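Local coordinates for protein peroxiredoxin PRX1, mitochondrial (Saccharomyces cerevisiae, PDB 5YKJ) that probably reduces peroxides in the mitochondrion as a 1-Cys thiol peroxidase, with its oxidised thiol resolved through the glutathione and thioredoxin systems, at residues E47-R61 with G150-Q164. Residues are numbered along the deposited sequence; the frame is centred on the assembly and turned at random.
Sequences EVSAFAKLKPEFDKR and GRNTSEVLRVIDALQ
R61 lies across D161 at about a right angle and grips it side-on: NE meets OD1 at 2.8 Å and NH2 meets OD2 at 3.1 Å, with the guanidinium and carboxylate planes 23° apart. The R61 chain, extended from CG to NE, carries the group there. L157 CD2 covers one guanidinium face, while NH1 turns back to E57 O and E57 OE2, so three nitrogens fix the group's rotation. Were R61 an alanine, D161 would probably lose its two-nitrogen grip and E57 one of its two cations, keeping K60. Next to this network, Q164 NE2 donates to R61 O (2.9 Å, N-H...O 167°) within the carbonyl plane, joining the loop after helix 55-59 to the other helix.

The apolar centre is built on F58. L157 CD2 sits over its face, 3.8 Å from the ring centroid in a CH-pi contact, whereas V156 CG1 and I160 CD1 (3.6 Å from F58 CE1) approach the edge. T153 takes CG2 over the F51 ring, and its CB and OG1 pack against L54 CD1.

At the other end, R151 N donates to the anti lone pair of E47 OE2 (2.9 Å). E47 OE1 lies 3.6 Å from R151 NH1, well out of the guanidinium plane, a pairing of charges only; R128 is its second partner, and R151 NH2 reaches S35 O and R128 O.

Helix 55-59 runs almost parallel to helix 153-164, and helix 47-53 crosses it at -50°; beneath them F51 stacks on F34 of strand 30-36 and V156 touches F143 of strand 139-144, as helices cover the sheet of a thioredoxin-like fold.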
ATOM      1  N   GLU A  47       0.826  -2.893  13.657  1.00 10.49           N
ATOM      2  CA  GLU A  47       0.465  -2.540  12.302  1.00 12.04           C
ATOM      3  C   GLU A  47      -0.168  -3.690  11.512  1.00  9.31           C
ATOM      4  O   GLU A  47      -1.159  -3.528  10.905  1.00 10.58           O
ATOM      5  CB  GLU A  47       1.717  -1.985  11.580  1.00  9.13           C
ATOM      6  CG  GLU A  47       2.214  -0.638  12.102  1.00  9.25           C
ATOM      7  CD  GLU A  47       3.516  -0.187  11.453  1.00 12.19           C
ATOM      8  OE1 GLU A  47       4.291  -1.058  11.138  1.00 15.62           O
ATOM      9  OE2 GLU A  47       3.744   0.995  11.334  1.00 11.69           O
ATOM     10  N   VAL A  48       0.442  -4.845  11.587  1.00  8.76           N
ATOM     11  CA  VAL A  48      -0.101  -5.980  10.925  1.00  8.75           C
ATOM     12  C   VAL A  48      -1.454  -6.358  11.533  1.00 13.52           C
ATOM     13  O   VAL A  48      -2.334  -6.736  10.882  1.00 10.03           O
ATOM     14  CB  VAL A  48       0.893  -7.183  10.878  1.00 11.54           C
ATOM     15  CG1 VAL A  48       0.286  -8.339  10.133  1.00  9.21           C
ATOM     16  CG2 VAL A  48       2.157  -6.835  10.178  1.00 12.80           C
ATOM     17  N   SER A  49      -1.538  -6.202  12.819  1.00 11.94           N
ATOM     18  CA  SER A  49      -2.780  -6.480  13.520  1.00  9.38           C
ATOM     19  C   SER A  49      -3.899  -5.587  13.004  1.00 11.55           C
ATOM     20  O   SER A  49      -4.983  -6.015  12.818  1.00 12.63           O
ATOM     21  CB  SER A  49      -2.582  -6.242  15.060  1.00 17.40           C
ATOM     22  OG  SER A  49      -1.715  -7.166  15.628  1.00 14.65           O
ATOM     23  N   ALA A  50      -3.593  -4.322  12.820  1.00 11.66           N
ATOM     24  CA  ALA A  50      -4.593  -3.388  12.332  1.00 11.99           C
ATOM     25  C   ALA A  50      -5.047  -3.709  10.899  1.00 10.51           C
ATOM     26  O   ALA A  50      -6.194  -3.692  10.613  1.00 10.88           O
ATOM     27  CB  ALA A  50      -4.097  -1.954  12.464  1.00  9.86           C
ATOM     28  N   PHE A  51      -4.092  -4.007  10.030  1.00  9.47           N
ATOM     29  CA  PHE A  51      -4.435  -4.357   8.677  1.00 10.85           C
ATOM     30  C   PHE A  51      -5.281  -5.615   8.677  1.00 13.85           C
ATOM     31  O   PHE A  51      -6.143  -5.751   7.899  1.00 13.14           O
ATOM     32  CB  PHE A  51      -3.186  -4.543   7.816  1.00 11.99           C
ATOM     33  CG  PHE A  51      -2.581  -3.252   7.348  1.00 11.99           C
ATOM     34  CD1 PHE A  51      -3.227  -2.464   6.449  1.00 13.13           C
ATOM     35  CD2 PHE A  51      -1.358  -2.860   7.793  1.00 18.82           C
ATOM     36  CE1 PHE A  51      -2.655  -1.285   6.043  1.00 19.92           C
ATOM     37  CE2 PHE A  51      -0.791  -1.660   7.394  1.00 27.07           C
ATOM     38  CZ  PHE A  51      -1.434  -0.874   6.511  1.00 17.92           C
ATOM     39  N   ALA A  52      -4.950  -6.535   9.554  1.00 11.09           N
ATOM     40  CA  ALA A  52      -5.755  -7.762   9.640  1.00  9.18           C
ATOM     41  C   ALA A  52      -7.197  -7.487  10.066  1.00 14.84           C
ATOM     42  O   ALA A  52      -8.091  -8.022   9.530  1.00 16.40           O
ATOM     43  CB  ALA A  52      -5.136  -8.777  10.591  1.00 14.60           C
ATOM     44  N   LYS A  53      -7.363  -6.669  11.056  1.00  9.68           N
ATOM     45  CA  LYS A  53      -8.690  -6.342  11.535  1.00 12.35           C
ATOM     46  C   LYS A  53      -9.482  -5.617  10.481  1.00 16.43           C
ATOM     47  O   LYS A  53     -10.649  -5.753  10.411  1.00 18.22           O
ATOM     48  CB  LYS A  53      -8.662  -5.388  12.683  1.00 15.82           C
ATOM     49  CG  LYS A  53      -8.105  -5.783  14.001  1.00 40.04           C
ATOM     50  CD  LYS A  53      -8.737  -4.825  15.023  1.00 57.37           C
ATOM     51  CE  LYS A  53      -7.815  -4.123  15.969  1.00 57.69           C
ATOM     52  NZ  LYS A  53      -7.712  -5.010  17.132  1.00 48.81           N
ATOM     53  N   LEU A  54      -8.804  -4.767   9.737  1.00 14.59           N
ATOM     54  CA  LEU A  54      -9.457  -3.950   8.735  1.00 13.03           C
ATOM     55  C   LEU A  54      -9.525  -4.527   7.333  1.00 14.59           C
ATOM     56  O   LEU A  54      -9.977  -3.885   6.481  1.00 15.52           O
ATOM     57  CB  LEU A  54      -8.814  -2.572   8.695  1.00 15.68           C
ATOM     58  CG  LEU A  54      -8.953  -1.736   9.961  1.00 28.04           C
ATOM     59  CD1 LEU A  54      -7.930  -0.626   9.871  1.00 28.35           C
ATOM     60  CD2 LEU A  54     -10.336  -1.109   9.986  1.00 28.89           C
ATOM     61  N   LYS A  55      -9.152  -5.777   7.151  1.00 14.61           N
ATOM     62  CA  LYS A  55      -9.112  -6.371   5.838  1.00 14.16           C
ATOM     63  C   LYS A  55     -10.463  -6.204   5.066  1.00 14.11           C
ATOM     64  O   LYS A  55     -10.467  -6.034   3.923  1.00 13.54           O
ATOM     65  CB  LYS A  55      -8.706  -7.848   5.888  1.00 16.07           C
ATOM     66  CG  LYS A  55      -8.774  -8.531   4.557  1.00 18.95           C
ATOM     67  CD  LYS A  55      -8.306  -9.954   4.597  1.00 20.05           C
ATOM     68  CE  LYS A  55      -8.690 -10.641   3.316  1.00 23.14           C
ATOM     69  NZ  LYS A  55     -10.116 -10.967   3.157  1.00 25.89           N
ATOM     70  N   PRO A  56     -11.600  -6.240   5.772  1.00 19.90           N
ATOM     71  CA  PRO A  56     -12.882  -6.038   5.070  1.00 25.33           C
ATOM     72  C   PRO A  56     -12.992  -4.686   4.385  1.00 15.77           C
ATOM     73  O   PRO A  56     -13.648  -4.588   3.404  1.00 18.06           O
ATOM     74  CB  PRO A  56     -13.939  -6.160   6.182  1.00 28.31           C
ATOM     75  CG  PRO A  56     -13.313  -7.075   7.163  1.00 31.60           C
ATOM     76  CD  PRO A  56     -11.844  -6.779   7.128  1.00 21.41           C
ATOM     77  N   GLU A  57     -12.377  -3.685   4.991  1.00 14.26           N
ATOM     78  CA  GLU A  57     -12.346  -2.348   4.448  1.00 14.07           C
ATOM     79  C   GLU A  57     -11.571  -2.349   3.117  1.00 13.18           C
ATOM     80  O   GLU A  57     -11.920  -1.670   2.204  1.00 16.31           O
ATOM     81  CB  GLU A  57     -11.739  -1.350   5.415  1.00 14.02           C
ATOM     82  CG  GLU A  57     -12.699  -0.891   6.461  1.00 30.61           C
ATOM     83  CD  GLU A  57     -14.027  -0.456   5.885  1.00 53.08           C
ATOM     84  OE1 GLU A  57     -15.018  -1.163   6.050  1.00 53.15           O
ATOM     85  OE2 GLU A  57     -14.037   0.590   5.281  1.00 34.81           O
ATOM     86  N   PHE A  58     -10.485  -3.106   3.068  1.00 12.14           N
ATOM     87  CA  PHE A  58      -9.718  -3.260   1.867  1.00 12.98           C
ATOM     88  C   PHE A  58     -10.418  -4.151   0.816  1.00 13.15           C
ATOM     89  O   PHE A  58     -10.426  -3.856  -0.320  1.00 11.69           O
ATOM     90  CB  PHE A  58      -8.277  -3.697   2.182  1.00 10.63           C
ATOM     91  CG  PHE A  58      -7.512  -2.696   2.985  1.00 11.68           C
ATOM     92  CD1 PHE A  58      -6.809  -1.742   2.353  1.00 14.12           C
ATOM     93  CD2 PHE A  58      -7.439  -2.760   4.332  1.00 11.93           C
ATOM     94  CE1 PHE A  58      -6.075  -0.816   3.028  1.00 12.31           C
ATOM     95  CE2 PHE A  58      -6.724  -1.823   5.035  1.00 12.33           C
ATOM     96  CZ  PHE A  58      -6.026  -0.838   4.367  1.00 13.73           C
ATOM     97  N   ASP A  59     -11.050  -5.220   1.291  1.00 12.97           N
ATOM     98  CA  ASP A  59     -11.728  -6.083   0.385  1.00 13.23           C
ATOM     99  C   ASP A  59     -12.791  -5.323  -0.411  1.00 13.12           C
ATOM    100  O   ASP A  59     -12.916  -5.514  -1.567  1.00 16.16           O
ATOM    101  CB  ASP A  59     -12.444  -7.195   1.160  1.00 13.52           C
ATOM    102  CG  ASP A  59     -11.510  -8.211   1.763  1.00 25.97           C
ATOM    103  OD1 ASP A  59     -10.417  -8.410   1.277  1.00 22.65           O
ATOM    104  OD2 ASP A  59     -11.929  -8.855   2.703  1.00 25.63           O
ATOM    105  N   LYS A  60     -13.522  -4.467   0.250  1.00 14.50           N
ATOM    106  CA  LYS A  60     -14.578  -3.768  -0.428  1.00 22.28           C
ATOM    107  C   LYS A  60     -14.101  -2.764  -1.444  1.00 18.22           C
ATOM    108  O   LYS A  60     -14.859  -2.315  -2.246  1.00 14.55           O
ATOM    109  CB  LYS A  60     -15.565  -3.176   0.553  1.00 19.33           C
ATOM    110  CG  LYS A  60     -15.077  -2.002   1.279  1.00 23.48           C
ATOM    111  CD  LYS A  60     -16.170  -1.261   1.987  1.00 45.08           C
ATOM    112  CE  LYS A  60     -16.688  -1.933   3.231  1.00 52.69           C
ATOM    113  NZ  LYS A  60     -17.164  -0.814   4.065  1.00 69.82           N
ATOM    114  N   ARG A  61     -12.821  -2.422  -1.372  1.00 15.09           N
ATOM    115  CA  ARG A  61     -12.267  -1.505  -2.311  1.00 16.95           C
ATOM    116  C   ARG A  61     -11.456  -2.237  -3.386  1.00 14.46           C
ATOM    117  O   ARG A  61     -10.732  -1.649  -4.060  1.00 13.64           O
ATOM    118  CB  ARG A  61     -11.394  -0.506  -1.595  1.00 13.61           C
ATOM    119  CG  ARG A  61     -12.159   0.394  -0.621  1.00 14.71           C
ATOM    120  CD  ARG A  61     -11.229   1.086   0.326  1.00 16.80           C
ATOM    121  NE  ARG A  61     -11.799   2.219   1.017  1.00 15.38           N
ATOM    122  CZ  ARG A  61     -12.467   2.190   2.156  1.00 24.73           C
ATOM    123  NH1 ARG A  61     -12.719   1.080   2.784  1.00 14.73           N
ATOM    124  NH2 ARG A  61     -12.917   3.311   2.629  1.00 16.35           N
ATOM    125  N   GLY A 150       4.498   4.135  14.150  1.00  8.12           N
ATOM    126  CA  GLY A 150       3.444   3.381  13.548  1.00 11.36           C
ATOM    127  C   GLY A 150       2.700   4.184  12.512  1.00 12.11           C
ATOM    128  O   GLY A 150       2.543   5.331  12.626  1.00  9.40           O
ATOM    129  N   ARG A 151       2.251   3.456  11.515  1.00 10.23           N
ATOM    130  CA  ARG A 151       1.531   4.015  10.390  1.00 10.62           C
ATOM    131  C   ARG A 151       0.104   4.387  10.771  1.00 11.43           C
ATOM    132  O   ARG A 151      -0.293   4.269  11.890  1.00 10.12           O
ATOM    133  CB  ARG A 151       1.563   3.068   9.198  1.00  9.36           C
ATOM    134  CG  ARG A 151       2.956   2.753   8.696  1.00  6.31           C
ATOM    135  CD  ARG A 151       3.016   1.377   8.005  1.00 11.49           C
ATOM    136  NE  ARG A 151       4.317   1.072   7.417  1.00 11.45           N
ATOM    137  CZ  ARG A 151       4.794  -0.141   7.257  1.00  9.45           C
ATOM    138  NH1 ARG A 151       4.115  -1.187   7.590  1.00 12.89           N
ATOM    139  NH2 ARG A 151       5.973  -0.290   6.722  1.00 11.62           N
ATOM    140  N   ASN A 152      -0.624   4.872   9.776  1.00  8.96           N
ATOM    141  CA  ASN A 152      -2.024   5.282   9.963  1.00  9.11           C
ATOM    142  C   ASN A 152      -2.909   4.563   8.948  1.00 10.33           C
ATOM    143  O   ASN A 152      -2.818   4.810   7.820  1.00  9.26           O
ATOM    144  CB  ASN A 152      -2.119   6.800   9.797  1.00 11.67           C
ATOM    145  CG  ASN A 152      -3.491   7.340  10.067  1.00 17.72           C
ATOM    146  OD1 ASN A 152      -4.432   6.693   9.914  1.00 11.33           O
ATOM    147  ND2 ASN A 152      -3.537   8.574  10.416  1.00 24.53           N
ATOM    148  N   THR A 153      -3.726   3.643   9.419  1.00 11.16           N
ATOM    149  CA  THR A 153      -4.566   2.877   8.532  1.00 13.30           C
ATOM    150  C   THR A 153      -5.629   3.711   7.815  1.00 12.43           C
ATOM    151  O   THR A 153      -5.996   3.432   6.761  1.00 11.86           O
ATOM    152  CB  THR A 153      -5.156   1.650   9.238  1.00 10.21           C
ATOM    153  OG1 THR A 153      -5.877   2.064  10.387  1.00 15.14           O
ATOM    154  CG2 THR A 153      -4.028   0.704   9.645  1.00 12.95           C
ATOM    155  N   SER A 154      -6.105   4.710   8.513  1.00 10.17           N
ATOM    156  CA  SER A 154      -7.088   5.585   7.964  1.00 11.43           C
ATOM    157  C   SER A 154      -6.547   6.364   6.792  1.00 11.16           C
ATOM    158  O   SER A 154      -7.229   6.602   5.888  1.00 11.49           O
ATOM    159  CB  SER A 154      -7.663   6.519   9.009  1.00 16.50           C
ATOM    160  OG  SER A 154      -8.411   5.777   9.905  1.00 16.18           O
ATOM    161  N   GLU A 155      -5.311   6.779   6.899  1.00  8.40           N
ATOM    162  CA  GLU A 155      -4.694   7.482   5.808  1.00 11.47           C
ATOM    163  C   GLU A 155      -4.473   6.569   4.600  1.00  9.58           C
ATOM    164  O   GLU A 155      -4.608   7.004   3.516  1.00 11.46           O
ATOM    165  CB  GLU A 155      -3.402   8.150   6.273  1.00 12.74           C
ATOM    166  CG  GLU A 155      -2.668   8.968   5.199  1.00  9.52           C
ATOM    167  CD  GLU A 155      -3.468  10.151   4.638  1.00  9.26           C
ATOM    168  OE1 GLU A 155      -4.482  10.443   5.167  1.00 10.90           O
ATOM    169  OE2 GLU A 155      -2.979  10.753   3.714  1.00 10.78           O
ATOM    170  N   VAL A 156      -4.105   5.320   4.829  1.00  9.64           N
ATOM    171  CA  VAL A 156      -3.932   4.413   3.719  1.00  9.43           C
ATOM    172  C   VAL A 156      -5.274   4.254   2.980  1.00  9.87           C
ATOM    173  O   VAL A 156      -5.318   4.256   1.833  1.00 10.32           O
ATOM    174  CB  VAL A 156      -3.411   3.028   4.196  1.00  9.35           C
ATOM    175  CG1 VAL A 156      -3.469   1.980   3.071  1.00 11.15           C
ATOM    176  CG2 VAL A 156      -2.022   3.155   4.785  1.00 10.63           C
ATOM    177  N   LEU A 157      -6.344   4.109   3.723  1.00  9.40           N
ATOM    178  CA  LEU A 157      -7.637   4.007   3.103  1.00 10.14           C
ATOM    179  C   LEU A 157      -8.042   5.319   2.380  1.00 12.81           C
ATOM    180  O   LEU A 157      -8.662   5.281   1.378  1.00 12.89           O
ATOM    181  CB  LEU A 157      -8.711   3.567   4.104  1.00 13.02           C
ATOM    182  CG  LEU A 157      -8.693   2.126   4.613  1.00  9.61           C
ATOM    183  CD1 LEU A 157      -9.488   1.989   5.910  1.00 13.52           C
ATOM    184  CD2 LEU A 157      -9.167   1.165   3.557  1.00 13.53           C
ATOM    185  N   ARG A 158      -7.685   6.437   2.973  1.00  7.81           N
ATOM    186  CA  ARG A 158      -8.037   7.719   2.388  1.00 12.19           C
ATOM    187  C   ARG A 158      -7.388   7.912   1.009  1.00 10.34           C
ATOM    188  O   ARG A 158      -8.022   8.290   0.074  1.00 11.60           O
ATOM    189  CB  ARG A 158      -7.684   8.877   3.340  1.00 12.52           C
ATOM    190  CG  ARG A 158      -8.279  10.231   2.955  1.00 10.07           C
ATOM    191  CD  ARG A 158      -7.671  11.415   3.692  1.00 10.08           C
ATOM    192  NE  ARG A 158      -6.297  11.650   3.341  1.00  8.98           N
ATOM    193  CZ  ARG A 158      -5.929  12.372   2.309  1.00  9.01           C
ATOM    194  NH1 ARG A 158      -6.827  12.993   1.558  1.00  9.92           N
ATOM    195  NH2 ARG A 158      -4.661  12.494   2.039  1.00  8.78           N
ATOM    196  N   VAL A 159      -6.116   7.613   0.931  1.00  7.23           N
ATOM    197  CA  VAL A 159      -5.435   7.724  -0.329  1.00  7.07           C
ATOM    198  C   VAL A 159      -5.914   6.720  -1.360  1.00  9.27           C
ATOM    199  O   VAL A 159      -5.882   7.004  -2.461  1.00 10.78           O
ATOM    200  CB  VAL A 159      -3.902   7.798  -0.241  1.00  6.68           C
ATOM    201  CG1 VAL A 159      -3.533   8.902   0.688  1.00 11.36           C
ATOM    202  CG2 VAL A 159      -3.299   6.477   0.177  1.00  6.85           C
ATOM    203  N   ILE A 160      -6.290   5.532  -0.919  1.00  9.78           N
ATOM    204  CA  ILE A 160      -6.797   4.554  -1.841  1.00  9.90           C
ATOM    205  C   ILE A 160      -8.104   5.115  -2.448  1.00  9.99           C
ATOM    206  O   ILE A 160      -8.326   5.029  -3.611  1.00 10.50           O
ATOM    207  CB  ILE A 160      -7.071   3.182  -1.176  1.00  8.90           C
ATOM    208  CG1 ILE A 160      -5.769   2.438  -0.933  1.00  8.67           C
ATOM    209  CG2 ILE A 160      -7.916   2.300  -2.093  1.00 11.29           C
ATOM    210  CD1 ILE A 160      -5.901   1.358   0.115  1.00 15.03           C
ATOM    211  N   ASP A 161      -8.913   5.692  -1.581  1.00 11.05           N
ATOM    212  CA  ASP A 161     -10.165   6.245  -2.060  1.00  8.84           C
ATOM    213  C   ASP A 161      -9.941   7.386  -3.069  1.00 12.89           C
ATOM    214  O   ASP A 161     -10.584   7.476  -4.043  1.00 12.80           O
ATOM    215  CB  ASP A 161     -11.030   6.706  -0.897  1.00 11.42           C
ATOM    216  CG  ASP A 161     -11.679   5.543  -0.145  1.00 17.52           C
ATOM    217  OD1 ASP A 161     -11.761   4.504  -0.672  1.00 13.83           O
ATOM    218  OD2 ASP A 161     -12.069   5.742   0.944  1.00 15.39           O
ATOM    219  N   ALA A 162      -8.997   8.239  -2.765  1.00 11.12           N
ATOM    220  CA  ALA A 162      -8.656   9.305  -3.647  1.00  8.72           C
ATOM    221  C   ALA A 162      -8.104   8.790  -4.965  1.00 10.34           C
ATOM    222  O   ALA A 162      -8.439   9.268  -5.965  1.00  9.19           O
ATOM    223  CB  ALA A 162      -7.646  10.227  -2.976  1.00  9.71           C
ATOM    224  N   LEU A 163      -7.213   7.807  -4.920  1.00  8.54           N
ATOM    225  CA  LEU A 163      -6.646   7.294  -6.148  1.00  9.53           C
ATOM    226  C   LEU A 163      -7.660   6.634  -7.050  1.00  9.70           C
ATOM    227  O   LEU A 163      -7.623   6.798  -8.225  1.00 11.69           O
ATOM    228  CB  LEU A 163      -5.536   6.278  -5.851  1.00 10.76           C
ATOM    229  CG  LEU A 163      -4.212   6.844  -5.339  1.00  7.32           C
ATOM    230  CD1 LEU A 163      -3.432   5.734  -4.656  1.00  7.08           C
ATOM    231  CD2 LEU A 163      -3.431   7.425  -6.496  1.00  8.83           C
ATOM    232  N   GLN A 164      -8.522   5.854  -6.436  1.00  8.88           N
ATOM    233  CA  GLN A 164      -9.557   5.185  -7.185  1.00  9.32           C
ATOM    234  C   GLN A 164     -10.530   6.178  -7.791  1.00 10.33           C
ATOM    235  O   GLN A 164     -10.955   5.987  -8.868  1.00 12.63           O
ATOM    236  CB  GLN A 164     -10.280   4.127  -6.353  1.00 11.00           C
ATOM    237  CG  GLN A 164      -9.356   2.987  -5.949  1.00 11.63           C
ATOM    238  CD  GLN A 164     -10.045   1.892  -5.149  1.00 12.30           C
ATOM    239  OE1 GLN A 164     -11.031   2.098  -4.527  1.00 13.70           O
ATOM    240  NE2 GLN A 164      -9.477   0.751  -5.184  1.00 14.27           N
TER